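Local atomic coordinates of porin protein associated with imipenem resistance (Acinetobacter baumannii, PDB entry 4FUV), a protein that forms an eight-stranded beta-barrel in the outer membrane and probably takes part in the uptake of ornithine and imipenem. Residues E24-L34 against A45-I53; S64-V75 against Y103-V114. One frame throughout, in Å; residues are numbered along the deposited sequence. Where two conformers were deposited one is given.

Interaction 1 of 2, residues E24-L34 against A45-I53; sequences EVGTTGYGGAL and ALGYNGGDI. With C8E ((hydroxyethyloxy)tri(ethyloxy)octane), chain F; C8E ((hydroxyethyloxy)tri(ethyloxy)octane), chain C; C8E ((hydroxyethyloxy)tri(ethyloxy)octane), chain D.
Glu24 and Asn49 meet inside an eight-stranded outer-membrane beta-barrel, where strands 29-37 and 42-56 pair antiparallel and a type I turn from Gly26 to Gly29 joins strand 20-26 to strand 29-37. The two side chains cross nearly at a right angle, carboxylate and amide planes 61° apart. Asn49 ND2 gives a straight bond of 2.9 Å to the anti lone pair of Glu24 OE2, itself close to the amide plane; a second bond, to Tyr48 O, leaves that plane and reaches the carbonyl from above. Glu24 turns its CG between its backbone N and carbonyl carbon (chi1 68°), and from there the extended chain reaches Asn49. Lys218 holds Glu24 OE2 and Asn49 OD1 alike, Tyr76 also bonds OE2 and Arg22 pairs with OE1, probably offsetting this buried charge. Glycines suit the seam: Gly31 and Gly47 let the backbones close in, with Ala33 CA 3.7 Å from Gly47 CA. On the detergent-binding side, probably facing lipid, one Tyr30 ring face covers Gly50 O, 3.3 Å from the plane and offset toward the rim; detergent packs against Tyr30 and Tyr48, and the Tyr48 hydroxyl bonds to Asn73. A water donates to Asn49 OD1 at 2.7 Å and also bonds Thr28 OG1.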
loop_
_atom_site.group_PDB
_atom_site.type_symbol
_atom_site.label_atom_id
_atom_site.label_comp_id
_atom_site.label_asym_id
_atom_site.label_seq_id
_atom_site.Cartn_x
_atom_site.Cartn_y
_atom_site.Cartn_z
ATOM N N GLU A 24 2.234 29.329 9.475
ATOM C CA GLU A 24 1.915 28.198 8.628
ATOM C C GLU A 24 3.163 27.505 8.106
ATOM O O GLU A 24 4.236 28.106 7.992
ATOM C CB GLU A 24 1.020 28.643 7.461
ATOM C CG GLU A 24 1.712 29.569 6.441
ATOM C CD GLU A 24 0.740 30.539 5.761
ATOM O OE1 GLU A 24 -0.313 30.860 6.360
ATOM O OE2 GLU A 24 1.019 30.974 4.628
ATOM N N VAL A 25 2.996 26.226 7.804
ATOM C CA VAL A 25 4.030 25.395 7.220
ATOM C C VAL A 25 3.367 24.575 6.115
ATOM O O VAL A 25 2.274 24.019 6.292
ATOM C CB VAL A 25 4.690 24.483 8.283
ATOM C CG1 VAL A 25 3.642 23.657 9.044
ATOM C CG2 VAL A 25 5.732 23.592 7.661
ATOM N N GLY A 26 3.996 24.539 4.951
ATOM C CA GLY A 26 3.425 23.772 3.861
ATOM C C GLY A 26 4.397 23.477 2.743
ATOM O O GLY A 26 5.610 23.677 2.879
ATOM N N THR A 27 3.857 23.025 1.617
ATOM C CA THR A 27 4.688 22.549 0.517
ATOM C C THR A 27 5.417 23.666 -0.246
ATOM O O THR A 27 6.345 23.396 -1.026
ATOM C CB THR A 27 3.874 21.673 -0.462
ATOM O OG1 THR A 27 2.789 22.427 -1.010
ATOM C CG2 THR A 27 3.314 20.442 0.254
ATOM N N THR A 28 5.006 24.914 -0.028
ATOM C CA THR A 28 5.728 26.048 -0.604
ATOM C C THR A 28 6.529 26.806 0.456
ATOM O O THR A 28 6.868 27.975 0.282
ATOM C CB THR A 28 4.804 27.020 -1.354
ATOM O OG1 THR A 28 3.740 27.441 -0.491
ATOM C CG2 THR A 28 4.228 26.365 -2.608
ATOM N N GLY A 29 6.834 26.122 1.550
ATOM C CA GLY A 29 7.648 26.692 2.603
ATOM C C GLY A 29 6.836 27.046 3.836
ATOM O O GLY A 29 5.639 26.742 3.944
ATOM N N TYR A 30 7.506 27.702 4.771
ATOM C CA TYR A 30 6.899 28.108 6.019
ATOM C C TYR A 30 6.932 29.621 6.145
ATOM O O TYR A 30 7.711 30.303 5.478
ATOM C CB TYR A 30 7.589 27.440 7.216
ATOM C CG TYR A 30 9.079 27.657 7.273
ATOM C CD1 TYR A 30 9.945 26.919 6.467
ATOM C CD2 TYR A 30 9.629 28.594 8.139
ATOM C CE1 TYR A 30 11.321 27.119 6.518
ATOM C CE2 TYR A 30 11.008 28.801 8.199
ATOM C CZ TYR A 30 11.845 28.064 7.387
ATOM O OH TYR A 30 13.207 28.267 7.444
ATOM N N GLY A 31 6.066 30.139 7.000
ATOM C CA GLY A 31 5.999 31.565 7.232
ATOM C C GLY A 31 4.671 31.893 7.870
ATOM O O GLY A 31 4.259 31.245 8.836
ATOM N N GLY A 32 3.994 32.897 7.329
ATOM C CA GLY A 32 2.675 33.243 7.818
ATOM C C GLY A 32 2.084 34.416 7.078
ATOM O O GLY A 32 2.612 34.836 6.053
ATOM N N ALA A 33 1.000 34.955 7.622
ATOM C CA ALA A 33 0.247 36.012 6.960
ATOM C C ALA A 33 -0.406 36.948 7.965
ATOM O O ALA A 33 -0.665 36.571 9.111
ATOM C CB ALA A 33 -0.833 35.410 6.010
ATOM N N LEU A 34 -0.662 38.174 7.520
ATOM C CA LEU A 34 -1.499 39.122 8.257
ATOM C C LEU A 34 -2.890 38.945 7.679
ATOM O O LEU A 34 -3.027 38.666 6.473
ATOM C CB LEU A 34 -1.008 40.543 7.976
ATOM C CG LEU A 34 -0.651 41.514 9.098
ATOM C CD1 LEU A 34 -0.104 40.792 10.308
ATOM C CD2 LEU A 34 0.350 42.524 8.564
ATOM N N ALA A 45 -5.791 37.787 3.133
ATOM C CA ALA A 45 -4.558 37.279 3.723
ATOM C C ALA A 45 -3.340 37.713 2.915
ATOM O O ALA A 45 -3.248 37.461 1.710
ATOM C CB ALA A 45 -4.598 35.739 3.821
ATOM N N LEU A 46 -2.394 38.360 3.589
ATOM C CA LEU A 46 -1.143 38.750 2.967
ATOM C C LEU A 46 -0.027 38.007 3.668
ATOM O O LEU A 46 0.234 38.236 4.854
ATOM C CB LEU A 46 -0.915 40.255 3.108
ATOM C CG LEU A 46 0.439 40.805 2.650
ATOM C CD1 LEU A 46 0.610 40.700 1.144
ATOM C CD2 LEU A 46 0.609 42.249 3.108
ATOM N N GLY A 47 0.655 37.138 2.929
ATOM C CA GLY A 47 1.588 36.216 3.546
ATOM C C GLY A 47 2.938 36.060 2.882
ATOM O O GLY A 47 3.155 36.486 1.751
ATOM N N TYR A 48 3.855 35.447 3.619
ATOM C CA TYR A 48 5.141 35.060 3.089
ATOM C C TYR A 48 5.387 33.608 3.422
ATOM O O TYR A 48 5.176 33.179 4.555
ATOM C CB TYR A 48 6.269 35.904 3.681
ATOM C CG TYR A 48 7.649 35.462 3.213
ATOM C CD1 TYR A 48 8.147 35.873 1.986
ATOM C CD2 TYR A 48 8.444 34.632 3.998
ATOM C CE1 TYR A 48 9.420 35.475 1.551
ATOM C CE2 TYR A 48 9.710 34.219 3.573
ATOM C CZ TYR A 48 10.191 34.643 2.341
ATOM O OH TYR A 48 11.452 34.253 1.912
ATOM N N ASN A 49 5.840 32.857 2.427
ATOM C CA ASN A 49 6.288 31.487 2.632
ATOM C C ASN A 49 7.694 31.407 2.061
ATOM O O ASN A 49 7.923 31.685 0.874
ATOM C CB ASN A 49 5.434 30.462 1.882
ATOM C CG ASN A 49 4.008 30.347 2.409
ATOM O OD1 ASN A 49 3.134 29.893 1.680
ATOM N ND2 ASN A 49 3.766 30.746 3.663
ATOM N N GLY A 50 8.626 31.002 2.896
ATOM C CA GLY A 50 10.008 30.921 2.471
ATOM C C GLY A 50 10.704 29.840 3.242
ATOM O O GLY A 50 10.069 28.900 3.722
ATOM N N GLY A 51 12.017 29.988 3.372
ATOM C CA GLY A 51 12.832 28.999 4.035
ATOM C C GLY A 51 13.502 28.114 3.010
ATOM O O GLY A 51 13.419 28.369 1.804
ATOM N N ASP A 52 14.184 27.085 3.498
ATOM C CA ASP A 52 14.720 26.036 2.644
ATOM C C ASP A 52 15.114 24.801 3.443
ATOM O O ASP A 52 15.931 24.876 4.365
ATOM C CB ASP A 52 15.878 26.534 1.768
ATOM C CG ASP A 52 17.083 26.963 2.565
ATOM O OD1 ASP A 52 16.902 27.582 3.633
ATOM O OD2 ASP A 52 18.215 26.681 2.110
ATOM N N ILE A 53 14.519 23.666 3.086
ATOM C CA ILE A 53 14.751 22.421 3.803
ATOM C C ILE A 53 15.539 21.401 2.978
ATOM O O ILE A 53 15.510 21.419 1.745
ATOM C CB ILE A 53 13.427 21.789 4.301
ATOM C CG1 ILE A 53 13.001 20.609 3.424
ATOM C CG2 ILE A 53 12.329 22.843 4.373
ATOM C CD1 ILE A 53 12.303 21.005 2.142
HETATM C C4 C8E F . -3.757 21.274 12.659
HETATM C C5 C8E F . -2.737 22.282 12.147
HETATM C C6 C8E F . -1.939 22.890 13.298
HETATM C C7 C8E F . -0.490 23.128 12.887
HETATM O O9 C8E F . 2.995 26.464 12.122
HETATM C C10 C8E F . 4.218 26.767 12.760
HETATM C C11 C8E F . 5.286 27.075 11.711
HETATM O O12 C8E F . 5.531 28.465 11.599
HETATM C C13 C8E F . 6.854 28.746 11.194
HETATM C C14 C8E F . 7.265 30.136 11.662
HETATM C C16 C8E F . 9.046 32.161 9.144
HETATM C C17 C8E F . 9.040 33.181 8.010
HETATM O O18 C8E F . 10.369 33.483 7.646
HETATM C C19 C8E F . 11.059 32.366 7.138
HETATM C C20 C8E F . 12.389 32.816 6.542
HETATM O O21 C8E F . 13.417 32.019 7.086
HETATM C C1 C8E C . 3.655 40.049 5.418
HETATM C C2 C8E C . 4.249 39.879 4.021
HETATM C C3 C8E C . 5.651 40.473 3.939
HETATM C C4 C8E C . 6.198 40.499 2.513
HETATM C C5 C8E C . 7.531 39.766 2.416
HETATM C C6 C8E C . 8.515 40.405 1.438
HETATM C C7 C8E C . 9.369 39.332 0.762
HETATM C C8 C8E C . 10.318 39.927 -0.272
HETATM O O9 C8E C . 10.780 38.923 -1.150
HETATM C C10 C8E C . 10.109 38.932 -2.391
HETATM C C1 C8E D . -3.120 18.956 5.101
HETATM C C2 C8E D . -3.328 19.751 3.817
HETATM C C3 C8E D . -2.585 19.089 2.664
HETATM C C5 C8E D . -0.850 19.209 -1.525
HETATM C C6 C8E D . -0.332 19.075 -2.952
HETATM C C7 C8E D . 0.982 18.298 -3.019
HETATM C C8 C8E D . 2.218 19.190 -2.935
HETATM O O9 C8E D . 3.158 18.871 -3.946
HETATM C C10 C8E D . 4.099 19.910 -4.137
HETATM C C11 C8E D . 5.294 19.444 -4.969
HETATM O O12 C8E D . 5.108 19.808 -6.319
HETATM C C13 C8E D . 6.305 20.017 -7.040
HETATM C C14 C8E D . 5.908 20.460 -8.441
HETATM O O15 C8E D . 4.576 20.029 -8.633
HETATM C C16 C8E D . 4.363 19.272 -9.806
HETATM C C17 C8E D . 2.877 19.282 -10.143
HETATM O O18 C8E D . 2.398 17.958 -10.146
HETATM O O HOH W 1 3.095 30.195 -1.008
#

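Interaction 2 of 2, residues S64-V75 against Y103-V114; sequences STYDLDMDNNNV and YLDNDYDLTRNV. With C8E ((hydroxyethyloxy)tri(ethyloxy)octane), chain C.
Asn74 and Asn106 lock together in the tight, buried part of this strand pair, crossing nearly at right angles with their amide planes 29° apart. Asn74 ND2 donates to Asn106 OD1 at 2.8 Å, nearly straight, and Asn72 ND2 reaches the same oxygen at 2.8 Å, on a lone pair in the carbonyl plane. Asn74 OD1 accepts from the backbone N of Asp105 at 2.9 Å, standing in for a main-chain carbonyl; an amide suits this place because it can both give and take. Beside this cluster Met70 runs alongside Tyr108, a Met-aromatic contact with SD 3.3 Å from Tyr108 CE2. The ladder belongs to the antiparallel beta-barrel, its side chains alternating between two faces. On the face of Asp69, Asp71, Asp107 and Asp109 packing is loose: the side chains of Asp69 and Asp109 run side by side, carboxylate planes 20° apart and Asp69 OD2 4.0 Å from Asp109 OD1, probably at some energetic cost, although Ser54 bonds Asp69. At the far end Arg112, extended from CG to NE, passes beside Tyr66, whose OH sits over the centre of the guanidinium face, while Ser64 OG accepts from Arg112 NE at 2.9 Å, in the guanidinium plane.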
loop_
_atom_site.group_PDB
_atom_site.type_symbol
_atom_site.label_atom_id
_atom_site.label_comp_id
_atom_site.label_asym_id
_atom_site.label_seq_id
_atom_site.Cartn_x
_atom_site.Cartn_y
_atom_site.Cartn_z
ATOM N N SER A 64 16.049 2.118 -3.769
ATOM C CA SER A 64 16.341 3.519 -4.052
ATOM C C SER A 64 16.324 4.385 -2.801
ATOM O O SER A 64 15.564 4.145 -1.859
ATOM C CB SER A 64 15.382 4.114 -5.085
ATOM O OG SER A 64 15.681 3.683 -6.398
ATOM N N THR A 65 17.165 5.407 -2.825
ATOM C CA THR A 65 17.201 6.420 -1.794
ATOM C C THR A 65 16.906 7.761 -2.458
ATOM O O THR A 65 17.321 8.003 -3.596
ATOM C CB THR A 65 18.584 6.420 -1.113
ATOM O OG1 THR A 65 18.506 5.671 0.103
ATOM C CG2 THR A 65 19.060 7.822 -0.818
ATOM N N TYR A 66 16.160 8.617 -1.767
ATOM C CA TYR A 66 15.841 9.938 -2.291
ATOM C C TYR A 66 16.417 11.038 -1.403
ATOM O O TYR A 66 16.480 10.893 -0.184
ATOM C CB TYR A 66 14.330 10.098 -2.458
ATOM C CG TYR A 66 13.742 9.132 -3.465
ATOM C CD1 TYR A 66 13.405 7.837 -3.098
ATOM C CD2 TYR A 66 13.537 9.513 -4.789
ATOM C CE1 TYR A 66 12.872 6.951 -4.010
ATOM C CE2 TYR A 66 12.999 8.636 -5.707
ATOM C CZ TYR A 66 12.676 7.350 -5.314
ATOM O OH TYR A 66 12.149 6.458 -6.223
ATOM N N ASP A 67 16.859 12.123 -2.032
ATOM C CA ASP A 67 17.336 13.304 -1.326
ATOM C C ASP A 67 16.625 14.517 -1.914
ATOM O O ASP A 67 16.664 14.737 -3.125
ATOM C CB ASP A 67 18.856 13.470 -1.482
ATOM C CG ASP A 67 19.641 12.266 -0.976
ATOM O OD1 ASP A 67 19.187 11.610 -0.012
ATOM O OD2 ASP A 67 20.721 11.976 -1.545
ATOM N N LEU A 68 15.977 15.305 -1.060
ATOM C CA LEU A 68 15.202 16.455 -1.518
ATOM C C LEU A 68 15.710 17.770 -0.916
ATOM O O LEU A 68 15.778 17.928 0.307
ATOM C CB LEU A 68 13.730 16.267 -1.158
ATOM C CG LEU A 68 12.605 16.948 -1.954
ATOM C CD1 LEU A 68 11.277 16.621 -1.308
ATOM C CD2 LEU A 68 12.761 18.452 -2.070
ATOM N N ASP A 69 16.057 18.711 -1.787
ATOM C CA ASP A 69 16.315 20.083 -1.375
ATOM C C ASP A 69 15.215 20.974 -1.941
ATOM O O ASP A 69 14.742 20.770 -3.065
ATOM C CB ASP A 69 17.692 20.556 -1.846
ATOM C CG ASP A 69 18.829 19.819 -1.157
ATOM O OD1 ASP A 69 18.667 19.452 0.025
ATOM O OD2 ASP A 69 19.882 19.602 -1.796
ATOM N N MET A 70 14.789 21.950 -1.151
ATOM C CA MET A 70 13.743 22.858 -1.586
ATOM C C MET A 70 14.003 24.251 -1.034
ATOM O O MET A 70 14.271 24.420 0.149
ATOM C CB MET A 70 12.370 22.349 -1.152
ATOM C CG MET A 70 11.219 23.288 -1.502
ATOM S SD MET A 70 9.586 22.661 -1.046
ATOM C CE MET A 70 9.526 23.022 0.716
ATOM N N ASP A 71 13.917 25.252 -1.900
ATOM C CA ASP A 71 14.115 26.634 -1.494
ATOM C C ASP A 71 12.909 27.445 -1.958
ATOM O O ASP A 71 12.541 27.397 -3.128
ATOM C CB ASP A 71 15.414 27.175 -2.100
ATOM C CG ASP A 71 15.758 28.566 -1.614
ATOM O OD1 ASP A 71 15.201 29.004 -0.583
ATOM O OD2 ASP A 71 16.597 29.223 -2.264
ATOM N N ASN A 72 12.289 28.172 -1.034
ATOM C CA ASN A 72 11.077 28.927 -1.337
ATOM C C ASN A 72 11.220 30.413 -0.996
ATOM O O ASN A 72 11.952 30.791 -0.076
ATOM C CB ASN A 72 9.859 28.330 -0.612
ATOM C CG ASN A 72 9.839 26.802 -0.643
ATOM O OD1 ASN A 72 10.447 26.142 0.205
ATOM N ND2 ASN A 72 9.130 26.237 -1.613
ATOM N N ASN A 73 10.516 31.249 -1.751
ATOM C CA ASN A 73 10.549 32.690 -1.551
ATOM C C ASN A 73 9.312 33.280 -2.197
ATOM O O ASN A 73 9.372 33.866 -3.275
ATOM C CB ASN A 73 11.820 33.295 -2.159
ATOM C CG ASN A 73 12.049 34.736 -1.721
ATOM O OD1 ASN A 73 11.799 35.102 -0.567
ATOM N ND2 ASN A 73 12.518 35.562 -2.642
ATOM N N ASN A 74 8.184 33.108 -1.524
ATOM C CA ASN A 74 6.893 33.452 -2.084
ATOM C C ASN A 74 6.179 34.519 -1.258
ATOM O O ASN A 74 6.195 34.465 -0.026
ATOM C CB ASN A 74 6.042 32.194 -2.121
ATOM C CG ASN A 74 6.752 31.046 -2.806
ATOM O OD1 ASN A 74 7.166 31.160 -3.958
ATOM N ND2 ASN A 74 6.912 29.941 -2.094
ATOM N N VAL A 75 5.571 35.486 -1.945
ATOM C CA VAL A 75 4.694 36.470 -1.309
ATOM C C VAL A 75 3.307 36.333 -1.921
ATOM O O VAL A 75 3.171 36.339 -3.144
ATOM C CB VAL A 75 5.161 37.923 -1.563
ATOM C CG1 VAL A 75 4.196 38.917 -0.914
ATOM C CG2 VAL A 75 6.568 38.137 -1.064
ATOM N N TYR A 103 3.722 36.287 -5.938
ATOM C CA TYR A 103 5.056 36.241 -6.478
ATOM C C TYR A 103 5.616 34.904 -6.029
ATOM O O TYR A 103 5.593 34.597 -4.842
ATOM C CB TYR A 103 5.891 37.384 -5.884
ATOM C CG TYR A 103 7.354 37.279 -6.196
ATOM C CD1 TYR A 103 8.217 36.553 -5.372
ATOM C CD2 TYR A 103 7.884 37.899 -7.322
ATOM C CE1 TYR A 103 9.573 36.457 -5.668
ATOM C CE2 TYR A 103 9.234 37.817 -7.616
ATOM C CZ TYR A 103 10.071 37.093 -6.794
ATOM O OH TYR A 103 11.413 37.010 -7.101
ATOM N N LEU A 104 6.127 34.114 -6.969
ATOM C CA LEU A 104 6.621 32.779 -6.671
ATOM C C LEU A 104 8.095 32.631 -7.029
ATOM O O LEU A 104 8.540 33.140 -8.047
ATOM C CB LEU A 104 5.820 31.743 -7.470
ATOM C CG LEU A 104 4.343 31.687 -7.085
ATOM C CD1 LEU A 104 3.625 30.793 -8.068
ATOM C CD2 LEU A 104 4.224 31.150 -5.668
ATOM N N ASP A 105 8.839 31.916 -6.196
ATOM C CA ASP A 105 10.226 31.550 -6.498
ATOM C C ASP A 105 10.508 30.288 -5.707
ATOM O O ASP A 105 10.756 30.342 -4.502
ATOM C CB ASP A 105 11.203 32.682 -6.121
ATOM C CG ASP A 105 12.657 32.362 -6.460
ATOM O OD1 ASP A 105 12.981 31.226 -6.858
ATOM O OD2 ASP A 105 13.501 33.261 -6.307
ATOM N N ASN A 106 10.447 29.149 -6.389
ATOM C CA ASN A 106 10.588 27.854 -5.736
ATOM C C ASN A 106 11.556 26.952 -6.498
ATOM O O ASN A 106 11.356 26.679 -7.677
ATOM C CB ASN A 106 9.220 27.171 -5.617
ATOM C CG ASN A 106 8.214 28.002 -4.818
ATOM O OD1 ASN A 106 8.149 27.907 -3.589
ATOM N ND2 ASN A 106 7.424 28.815 -5.517
ATOM N N ASP A 107 12.609 26.503 -5.826
ATOM C CA ASP A 107 13.536 25.563 -6.433
ATOM C C ASP A 107 13.437 24.207 -5.762
ATOM O O ASP A 107 13.498 24.099 -4.537
ATOM C CB ASP A 107 14.970 26.080 -6.332
ATOM C CG ASP A 107 15.142 27.437 -6.975
ATOM O OD1 ASP A 107 14.446 27.722 -7.971
ATOM O OD2 ASP A 107 15.974 28.224 -6.481
ATOM N N TYR A 108 13.279 23.178 -6.581
ATOM C CA TYR A 108 13.333 21.801 -6.122
ATOM C C TYR A 108 14.567 21.108 -6.722
ATOM O O TYR A 108 14.883 21.282 -7.899
ATOM C CB TYR A 108 12.042 21.079 -6.505
ATOM C CG TYR A 108 10.798 21.778 -5.997
ATOM C CD1 TYR A 108 10.191 22.801 -6.725
ATOM C CD2 TYR A 108 10.239 21.434 -4.776
ATOM C CE1 TYR A 108 9.039 23.450 -6.242
ATOM C CE2 TYR A 108 9.110 22.075 -4.293
ATOM C CZ TYR A 108 8.512 23.083 -5.025
ATOM O OH TYR A 108 7.384 23.711 -4.518
ATOM N N ASP A 109 15.281 20.352 -5.895
ATOM C CA ASP A 109 16.419 19.566 -6.350
ATOM C C ASP A 109 16.303 18.161 -5.767
ATOM O O ASP A 109 16.691 17.924 -4.622
ATOM C CB ASP A 109 17.736 20.221 -5.921
ATOM C CG ASP A 109 18.960 19.426 -6.364
ATOM O OD1 ASP A 109 19.379 18.507 -5.625
ATOM O OD2 ASP A 109 19.507 19.716 -7.450
ATOM N N LEU A 110 15.748 17.242 -6.556
ATOM C CA LEU A 110 15.512 15.866 -6.129
ATOM C C LEU A 110 16.538 14.900 -6.723
ATOM O O LEU A 110 16.777 14.904 -7.927
ATOM C CB LEU A 110 14.118 15.424 -6.551
ATOM C CG LEU A 110 13.795 13.959 -6.278
ATOM C CD1 LEU A 110 13.698 13.696 -4.780
ATOM C CD2 LEU A 110 12.514 13.564 -6.982
ATOM N N THR A 111 17.130 14.064 -5.877
ATOM C CA THR A 111 18.109 13.081 -6.330
ATOM C C THR A 111 17.703 11.666 -5.934
ATOM O O THR A 111 17.476 11.381 -4.759
ATOM C CB THR A 111 19.474 13.373 -5.738
ATOM O OG1 THR A 111 19.961 14.606 -6.273
ATOM C CG2 THR A 111 20.445 12.260 -6.077
ATOM N N ARG A 112 17.587 10.783 -6.918
ATOM C CA ARG A 112 17.312 9.381 -6.637
ATOM C C ARG A 112 18.578 8.547 -6.812
ATOM O O ARG A 112 19.185 8.538 -7.882
ATOM C CB ARG A 112 16.192 8.853 -7.532
ATOM C CG ARG A 112 16.044 7.329 -7.525
ATOM C CD ARG A 112 14.910 6.899 -8.448
ATOM N NE ARG A 112 14.422 5.556 -8.139
ATOM C CZ ARG A 112 13.304 5.032 -8.640
ATOM N NH1 ARG A 112 12.549 5.740 -9.473
ATOM N NH2 ARG A 112 12.934 3.801 -8.302
ATOM N N ASN A 113 18.969 7.850 -5.752
ATOM C CA ASN A 113 20.111 6.948 -5.794
ATOM C C ASN A 113 19.649 5.496 -5.861
ATOM O O ASN A 113 19.032 4.985 -4.930
ATOM C CB ASN A 113 21.013 7.168 -4.575
ATOM C CG ASN A 113 21.304 8.638 -4.330
ATOM O OD1 ASN A 113 20.831 9.228 -3.345
ATOM N ND2 ASN A 113 22.068 9.247 -5.231
ATOM N N VAL A 114 19.945 4.834 -6.970
ATOM C CA VAL A 114 19.495 3.462 -7.166
ATOM C C VAL A 114 20.626 2.480 -6.866
ATOM O O VAL A 114 21.688 2.563 -7.478
ATOM C CB VAL A 114 18.966 3.268 -8.607
ATOM C CG1 VAL A 114 18.459 1.844 -8.827
ATOM C CG2 VAL A 114 17.869 4.286 -8.900
HETATM C C1 C8E C . 3.655 40.049 5.418
HETATM C C2 C8E C . 4.249 39.879 4.021
HETATM C C3 C8E C . 5.651 40.473 3.939
HETATM C C4 C8E C . 6.198 40.499 2.513
HETATM C C5 C8E C . 7.531 39.766 2.416
HETATM C C6 C8E C . 8.515 40.405 1.438
HETATM C C7 C8E C . 9.369 39.332 0.762
HETATM C C8 C8E C . 10.318 39.927 -0.272
HETATM O O9 C8E C . 10.780 38.923 -1.150
HETATM C C10 C8E C . 10.109 38.932 -2.391
HETATM O O HOH W 2 14.771 1.402 -7.013
#

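Interactions 1 and 2 lie side by side in one barrel wall, joined through the pairing of strands 42-56 and 64-81: Asn49 O and Asn74 N lie 2.8 Å apart, a probable hydrogen bond. Both are partly buried, but their chemistry differs. Interaction 1 is short, rich in glycine and gathered about a buried carboxylate with cationic partners; interaction 2 is twice as extensive in buried area, a long ladder interrupted at Asn73 and Asn74, with an amide cluster among buried side chains and a row of aspartates on its more exposed face. Detergent probably marks the membrane-facing surface that both share: one molecule touches both Tyr48 and Val75, whereas Arg112 and Ser64 lie at the opposite end of interaction 2.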